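Long-range contacts in polyporopepsin (Irpex lacteus, PDB 1WKR), which cleaves peptide bonds with broad specificity as a pepsin-family (A1) aspartic endopeptidase with milk-clotting activity: residues A[51-57]-A[71-76]; A[250-256]-A[267-273]. All coordinates share one frame; numbering follows the deposited sequence.

Interaction 1: A[51-57]-A[71-76]; sequences TSSATSD and TEYTDT. With SO4 (sulfate ion), chain D.
Ser53 and Thr74 face each other as an antiparallel hydrogen-bonded pair: Ser53 N donates to Thr74 O and Thr74 N returns a bond to Ser53 O, each 2.9 Å long. In the N-terminal lobe of the two-lobed pepsin-like fold, the short strand 53-55 thereby runs against 67-79 at 145° between their directions, well off strict antiparallel. Hydroxyls supplement the pairing on both sides of it, and a backbone bond resumes at Asp57.

At one end, Thr51 OG1 donates to Asp75 OD1 over 2.7 Å, arriving nearly along the C-O axis, while Thr76 N reaches the same oxygen from the anti side. Asp75 OD2 is bonded to Tyr46 OH, which also bonds Ser52 OG, so both oxygens of this buried carboxylate are occupied. Toward the other end, Thr55 OG1 lies between its own N and carbonyl carbon (chi1 74°), where it donates to Glu72 O at 2.8 Å from 54° outside the carbonyl plane. The same hydroxyl accepts from Asp57 N, closing an ST turn, and the chain then re-engages through Glu72 N to Asp57 O (3.0 Å). The Thr55 N to Glu72 O bond is weak at 3.4 Å; a water 2.8 Å from Thr55 N also accepts from it.

Other waters bridge Thr74 OG1 to Thr51 O and to Ala54 O. Thr71 OG1 donates to a sulfate ion, also bonded by Lys58 and Ser93. With hydroxyls and water supplementing a few backbone bonds, the chemistry implies an edge strand, paired with 67-79 alone and attached largely by polar contacts.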
loop_
_atom_site.group_PDB
_atom_site.type_symbol
_atom_site.label_atom_id
_atom_site.label_comp_id
_atom_site.label_asym_id
_atom_site.label_seq_id
_atom_site.Cartn_x
_atom_site.Cartn_y
_atom_site.Cartn_z
ATOM N N THR A 51 -18.926 2.112 23.363
ATOM C CA THR A 51 -18.270 3.205 22.639
ATOM C C THR A 51 -18.762 3.266 21.135
ATOM O O THR A 51 -18.367 4.195 20.445
ATOM C CB THR A 51 -16.774 3.020 22.637
ATOM O OG1 THR A 51 -16.391 1.721 22.273
ATOM C CG2 THR A 51 -16.173 3.283 24.090
ATOM N N SER A 52 -19.528 2.308 20.708
ATOM C CA SER A 52 -20.113 2.339 19.326
ATOM C C SER A 52 -21.244 3.358 19.284
ATOM O O SER A 52 -22.153 3.270 20.178
ATOM C CB SER A 52 -20.612 0.935 18.996
ATOM O OG SER A 52 -21.204 0.954 17.684
ATOM N N SER A 53 -21.322 4.159 18.286
ATOM C CA SER A 53 -22.443 5.079 18.063
ATOM C C SER A 53 -22.786 5.130 16.628
ATOM O O SER A 53 -21.940 5.134 15.714
ATOM C CB SER A 53 -21.989 6.524 18.458
ATOM O OG SER A 53 -21.795 6.552 19.913
ATOM N N ALA A 54 -24.079 5.168 16.386
ATOM C CA ALA A 54 -24.564 5.326 15.034
ATOM C C ALA A 54 -24.411 6.639 14.496
ATOM O O ALA A 54 -23.982 7.634 15.142
ATOM C CB ALA A 54 -26.124 5.153 15.127
ATOM N N THR A 55 -24.199 6.647 13.027
ATOM C CA THR A 55 -24.280 7.917 12.371
ATOM C C THR A 55 -25.505 7.918 11.411
ATOM O O THR A 55 -26.195 6.997 11.359
ATOM C CB THR A 55 -23.021 8.280 11.560
ATOM O OG1 THR A 55 -23.002 7.452 10.331
ATOM C CG2 THR A 55 -21.744 7.995 12.298
ATOM N N SER A 56 -25.656 9.100 10.727
ATOM C CA SER A 56 -26.787 9.169 9.793
ATOM C C SER A 56 -26.483 8.636 8.415
ATOM O O SER A 56 -27.307 8.626 7.512
ATOM C CB SER A 56 -27.095 10.635 9.598
ATOM O OG SER A 56 -26.090 11.362 9.059
ATOM N N ASP A 57 -25.257 8.057 8.208
ATOM C CA ASP A 57 -24.776 7.726 6.847
ATOM C C ASP A 57 -24.572 6.268 6.621
ATOM O O ASP A 57 -24.107 5.491 7.475
ATOM C CB ASP A 57 -23.431 8.413 6.637
ATOM C CG ASP A 57 -23.546 9.905 6.589
ATOM O OD1 ASP A 57 -24.368 10.444 5.755
ATOM O OD2 ASP A 57 -22.834 10.601 7.321
ATOM N N THR A 71 -22.646 0.561 6.611
ATOM C CA THR A 71 -23.146 1.686 7.461
ATOM C C THR A 71 -21.923 2.247 8.220
ATOM O O THR A 71 -21.049 1.477 8.626
ATOM C CB THR A 71 -24.133 1.113 8.480
ATOM O OG1 THR A 71 -25.331 0.751 7.721
ATOM C CG2 THR A 71 -24.573 2.085 9.517
ATOM N N GLU A 72 -21.928 3.573 8.357
ATOM C CA GLU A 72 -20.846 4.271 9.089
ATOM C C GLU A 72 -21.177 4.381 10.549
ATOM O O GLU A 72 -22.337 4.808 10.904
ATOM C CB GLU A 72 -20.590 5.609 8.458
ATOM C CG GLU A 72 -19.276 6.277 8.842
ATOM C CD GLU A 72 -18.069 5.616 8.187
ATOM O OE1 GLU A 72 -18.156 4.773 7.296
ATOM O OE2 GLU A 72 -16.881 6.046 8.570
ATOM N N TYR A 73 -20.266 4.140 11.433
ATOM C CA TYR A 73 -20.360 4.271 12.898
ATOM C C TYR A 73 -19.230 5.113 13.383
ATOM O O TYR A 73 -18.242 5.305 12.682
ATOM C CB TYR A 73 -20.261 2.896 13.534
ATOM C CG TYR A 73 -21.407 1.964 13.301
ATOM C CD1 TYR A 73 -21.512 1.241 12.143
ATOM C CD2 TYR A 73 -22.455 1.858 14.246
ATOM C CE1 TYR A 73 -22.581 0.363 11.905
ATOM C CE2 TYR A 73 -23.550 0.974 14.008
ATOM C CZ TYR A 73 -23.547 0.270 12.847
ATOM O OH TYR A 73 -24.657 -0.560 12.644
ATOM N N THR A 74 -19.274 5.568 14.654
ATOM C CA THR A 74 -18.086 5.981 15.364
ATOM C C THR A 74 -17.784 4.978 16.445
ATOM O O THR A 74 -18.719 4.344 17.026
ATOM C CB THR A 74 -18.107 7.392 15.838
ATOM O OG1 THR A 74 -19.205 7.527 16.804
ATOM C CG2 THR A 74 -18.333 8.406 14.773
ATOM N N ASP A 75 -16.537 4.802 16.799
ATOM C CA ASP A 75 -16.145 3.857 17.824
ATOM C C ASP A 75 -14.718 4.155 18.287
ATOM O O ASP A 75 -14.004 4.990 17.647
ATOM C CB ASP A 75 -16.251 2.400 17.293
ATOM C CG ASP A 75 -16.650 1.425 18.393
ATOM O OD1 ASP A 75 -16.234 1.571 19.534
ATOM O OD2 ASP A 75 -17.285 0.386 18.055
ATOM N N THR A 76 -14.289 3.543 19.353
ATOM C CA THR A 76 -12.913 3.699 19.858
ATOM C C THR A 76 -12.058 2.698 19.136
ATOM O O THR A 76 -12.320 1.484 19.151
ATOM C CB THR A 76 -12.883 3.463 21.352
ATOM O OG1 THR A 76 -13.600 4.556 21.952
ATOM C CG2 THR A 76 -11.464 3.508 21.913
HETATM S S SO4 D . -26.576 -1.861 5.817
HETATM O O1 SO4 D . -27.264 -2.817 6.985
HETATM O O2 SO4 D . -25.219 -1.545 6.368
HETATM O O3 SO4 D . -26.457 -2.658 4.649
HETATM O O4 SO4 D . -27.309 -0.676 5.608
HETATM O O HOH W 1 -15.612 6.173 20.848
HETATM O O HOH W 2 -18.517 6.647 19.310
HETATM O O HOH W 3 -21.516 9.025 16.088
HETATM O O HOH W 4 -24.858 4.080 12.038
#

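Interaction 2: A[250-256]-A[267-273]; sequences YANLQSL and LTANAQI
The Tyr250 ring presents its edge to Ala269 O, which lies in the ring plane 3.8 Å from CE1, while Ile273 CG2 comes in obliquely at 3.7 Å from the same carbon. CG anti to the backbone N (chi1 177°) carries the ring across to the 3-10 segment 270-272, and there Asn270 ND2 donates to Tyr250 OH. That bond is long, 3.3 Å, but straight (164°), with the hydroxyl oxygen in the plane of an amide turned 67° from the ring. Asn270 ND2 also bonds Asn340 O at the chain's C-terminus.

The second flat group, the amide of Gln272, sits among Leu253, Gln254 and Leu256. Its NE2 donates to Gln254 O (2.9 Å), close to the amide plane, and, less well aligned, from above the carbonyl plane, to Leu267 O; OE1 bonds Tyr228 OH. Leu253 CD1 and Leu256 CD1 each approach OE1 to 3.8 Å, an apolar border to this buried amide. Leu253 CD2 packs on Ala269 CB.

At the open end of the C-terminal-lobe hairpin of 256-260 and 263-267, Leu256 and Leu267 form a hydrogen-bonded antiparallel pair. Beyond it, a water links Ser255 OG to Ala269 N, and Glu266 also bonds that hydroxyl. The chemistry implies that the buried Gln272 amide continues the connection past this pair, with the water and the Asn270-Tyr250 bond beside it.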
loop_
_atom_site.group_PDB
_atom_site.type_symbol
_atom_site.label_atom_id
_atom_site.label_comp_id
_atom_site.label_asym_id
_atom_site.label_seq_id
_atom_site.Cartn_x
_atom_site.Cartn_y
_atom_site.Cartn_z
ATOM N N TYR A 250 16.483 -14.543 -16.211
ATOM C CA TYR A 250 16.649 -14.040 -14.832
ATOM C C TYR A 250 18.106 -13.713 -14.553
ATOM O O TYR A 250 18.414 -12.675 -13.992
ATOM C CB TYR A 250 16.096 -15.004 -13.804
ATOM C CG TYR A 250 16.344 -14.475 -12.395
ATOM C CD1 TYR A 250 15.714 -13.301 -11.935
ATOM C CD2 TYR A 250 17.280 -15.066 -11.540
ATOM C CE1 TYR A 250 15.985 -12.744 -10.703
ATOM C CE2 TYR A 250 17.546 -14.537 -10.277
ATOM C CZ TYR A 250 16.888 -13.357 -9.888
ATOM O OH TYR A 250 17.173 -12.828 -8.666
ATOM N N ALA A 251 19.020 -14.594 -15.027
ATOM C CA ALA A 251 20.443 -14.303 -14.816
ATOM C C ALA A 251 20.857 -12.974 -15.425
ATOM O O ALA A 251 21.696 -12.265 -14.919
ATOM C CB ALA A 251 21.282 -15.418 -15.371
ATOM N N ASN A 252 20.232 -12.597 -16.550
ATOM C CA ASN A 252 20.473 -11.354 -17.259
ATOM C C ASN A 252 19.602 -10.206 -16.871
ATOM O O ASN A 252 19.713 -9.090 -17.427
ATOM C CB ASN A 252 20.356 -11.619 -18.780
ATOM C CG ASN A 252 21.544 -12.383 -19.292
ATOM O OD1 ASN A 252 22.685 -12.009 -19.089
ATOM N ND2 ASN A 252 21.237 -13.510 -19.878
ATOM N N LEU A 253 18.685 -10.394 -15.929
ATOM C CA LEU A 253 17.759 -9.326 -15.507
ATOM C C LEU A 253 18.504 -8.185 -14.855
ATOM O O LEU A 253 19.283 -8.413 -13.924
ATOM C CB LEU A 253 16.707 -9.915 -14.572
ATOM C CG LEU A 253 15.580 -8.951 -14.119
ATOM C CD1 LEU A 253 14.755 -8.421 -15.266
ATOM C CD2 LEU A 253 14.671 -9.631 -13.085
ATOM N N GLN A 254 18.289 -6.983 -15.350
ATOM C CA GLN A 254 18.914 -5.770 -14.768
ATOM C C GLN A 254 17.974 -5.096 -13.774
ATOM O O GLN A 254 16.767 -5.383 -13.742
ATOM C CB GLN A 254 19.258 -4.802 -15.914
ATOM C CG GLN A 254 19.922 -5.319 -17.197
ATOM C CD GLN A 254 21.209 -5.650 -16.731
ATOM O OE1 GLN A 254 22.175 -4.808 -16.475
ATOM N NE2 GLN A 254 21.556 -6.917 -16.764
ATOM N N SER A 255 18.544 -4.174 -12.990
ATOM C CA SER A 255 17.735 -3.357 -12.083
ATOM C C SER A 255 16.815 -2.423 -12.802
ATOM O O SER A 255 17.108 -1.970 -13.937
ATOM C CB SER A 255 18.605 -2.560 -11.143
ATOM O OG SER A 255 19.348 -3.464 -10.310
ATOM N N LEU A 256 15.711 -2.090 -12.172
ATOM C CA LEU A 256 14.924 -0.927 -12.522
ATOM C C LEU A 256 15.346 0.237 -11.645
ATOM O O LEU A 256 15.516 0.086 -10.411
ATOM C CB LEU A 256 13.438 -1.157 -12.306
ATOM C CG LEU A 256 12.762 -2.058 -13.274
ATOM C CD1 LEU A 256 11.365 -2.521 -12.807
ATOM C CD2 LEU A 256 12.634 -1.404 -14.673
ATOM N N LEU A 267 15.592 -0.857 -7.763
ATOM C CA LEU A 267 14.810 -2.093 -7.546
ATOM C C LEU A 267 15.552 -3.223 -8.289
ATOM O O LEU A 267 15.551 -3.327 -9.536
ATOM C CB LEU A 267 13.389 -1.898 -8.068
ATOM C CG LEU A 267 12.404 -2.993 -7.666
ATOM C CD1 LEU A 267 12.019 -2.896 -6.180
ATOM C CD2 LEU A 267 11.146 -2.923 -8.530
ATOM N N THR A 268 16.237 -4.049 -7.509
ATOM C CA THR A 268 17.168 -5.027 -8.127
ATOM C C THR A 268 16.421 -6.142 -8.812
ATOM O O THR A 268 15.198 -6.299 -8.680
ATOM C CB THR A 268 18.077 -5.634 -7.032
ATOM O OG1 THR A 268 17.206 -6.333 -6.099
ATOM C CG2 THR A 268 18.898 -4.584 -6.280
ATOM N N ALA A 269 17.189 -6.952 -9.561
ATOM C CA ALA A 269 16.611 -8.135 -10.197
ATOM C C ALA A 269 15.868 -8.989 -9.199
ATOM O O ALA A 269 14.691 -9.384 -9.457
ATOM C CB ALA A 269 17.717 -8.956 -10.868
ATOM N N ASN A 270 16.439 -9.276 -8.038
ATOM C CA ASN A 270 15.755 -10.152 -7.110
ATOM C C ASN A 270 14.448 -9.496 -6.580
ATOM O O ASN A 270 13.443 -10.180 -6.318
ATOM C CB ASN A 270 16.646 -10.523 -5.920
ATOM C CG ASN A 270 16.026 -11.612 -5.077
ATOM O OD1 ASN A 270 15.517 -11.381 -3.988
ATOM N ND2 ASN A 270 16.145 -12.865 -5.574
ATOM N N ALA A 271 14.501 -8.165 -6.400
ATOM C CA ALA A 271 13.305 -7.434 -5.937
ATOM C C ALA A 271 12.199 -7.466 -6.965
ATOM O O ALA A 271 11.028 -7.182 -6.619
ATOM C CB ALA A 271 13.681 -5.978 -5.672
ATOM N N GLN A 272 12.497 -7.746 -8.236
ATOM C CA GLN A 272 11.486 -7.776 -9.308
ATOM C C GLN A 272 10.771 -9.083 -9.421
ATOM O O GLN A 272 9.883 -9.199 -10.264
ATOM C CB GLN A 272 12.153 -7.442 -10.649
ATOM C CG GLN A 272 12.512 -5.946 -10.780
ATOM C CD GLN A 272 13.366 -5.702 -12.000
ATOM O OE1 GLN A 272 12.931 -5.916 -13.138
ATOM N NE2 GLN A 272 14.589 -5.311 -11.796
ATOM N N ILE A 273 11.117 -10.076 -8.590
ATOM C CA ILE A 273 10.510 -11.423 -8.715
ATOM C C ILE A 273 9.720 -11.761 -7.474
ATOM O O ILE A 273 9.992 -11.292 -6.363
ATOM C CB ILE A 273 11.555 -12.529 -9.080
ATOM C CG1 ILE A 273 12.328 -13.021 -7.848
ATOM C CG2 ILE A 273 12.433 -12.025 -10.214
ATOM C CD1 ILE A 273 13.272 -14.166 -8.162
HETATM O O HOH W 5 19.935 -6.129 -10.128
#

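Interactions 1 and 2 lie on opposite sides of the chain's centre, in different lobes, their own centres 47 Å apart, and they share no element: interaction 1 pairs strand 53-55 with 67-79, whereas interaction 2 joins the chain after helix 247-251 to the loop with a 3-10 segment after strand 263-267, touching both strands at Leu256 and Leu267. Both are partly buried and distant from the catalytic aspartates, but six of eleven touching residues are buried in interaction 2 against three of twelve in interaction 1. The chemistry differs in emphasis: hydroxyls, a carboxylate and several waters in 51-57/71-76; apolar side chains and amides, with two hydroxyls and one bridging water, in 250-256/267-273. Buried areas are similar, 510 and 499 Å².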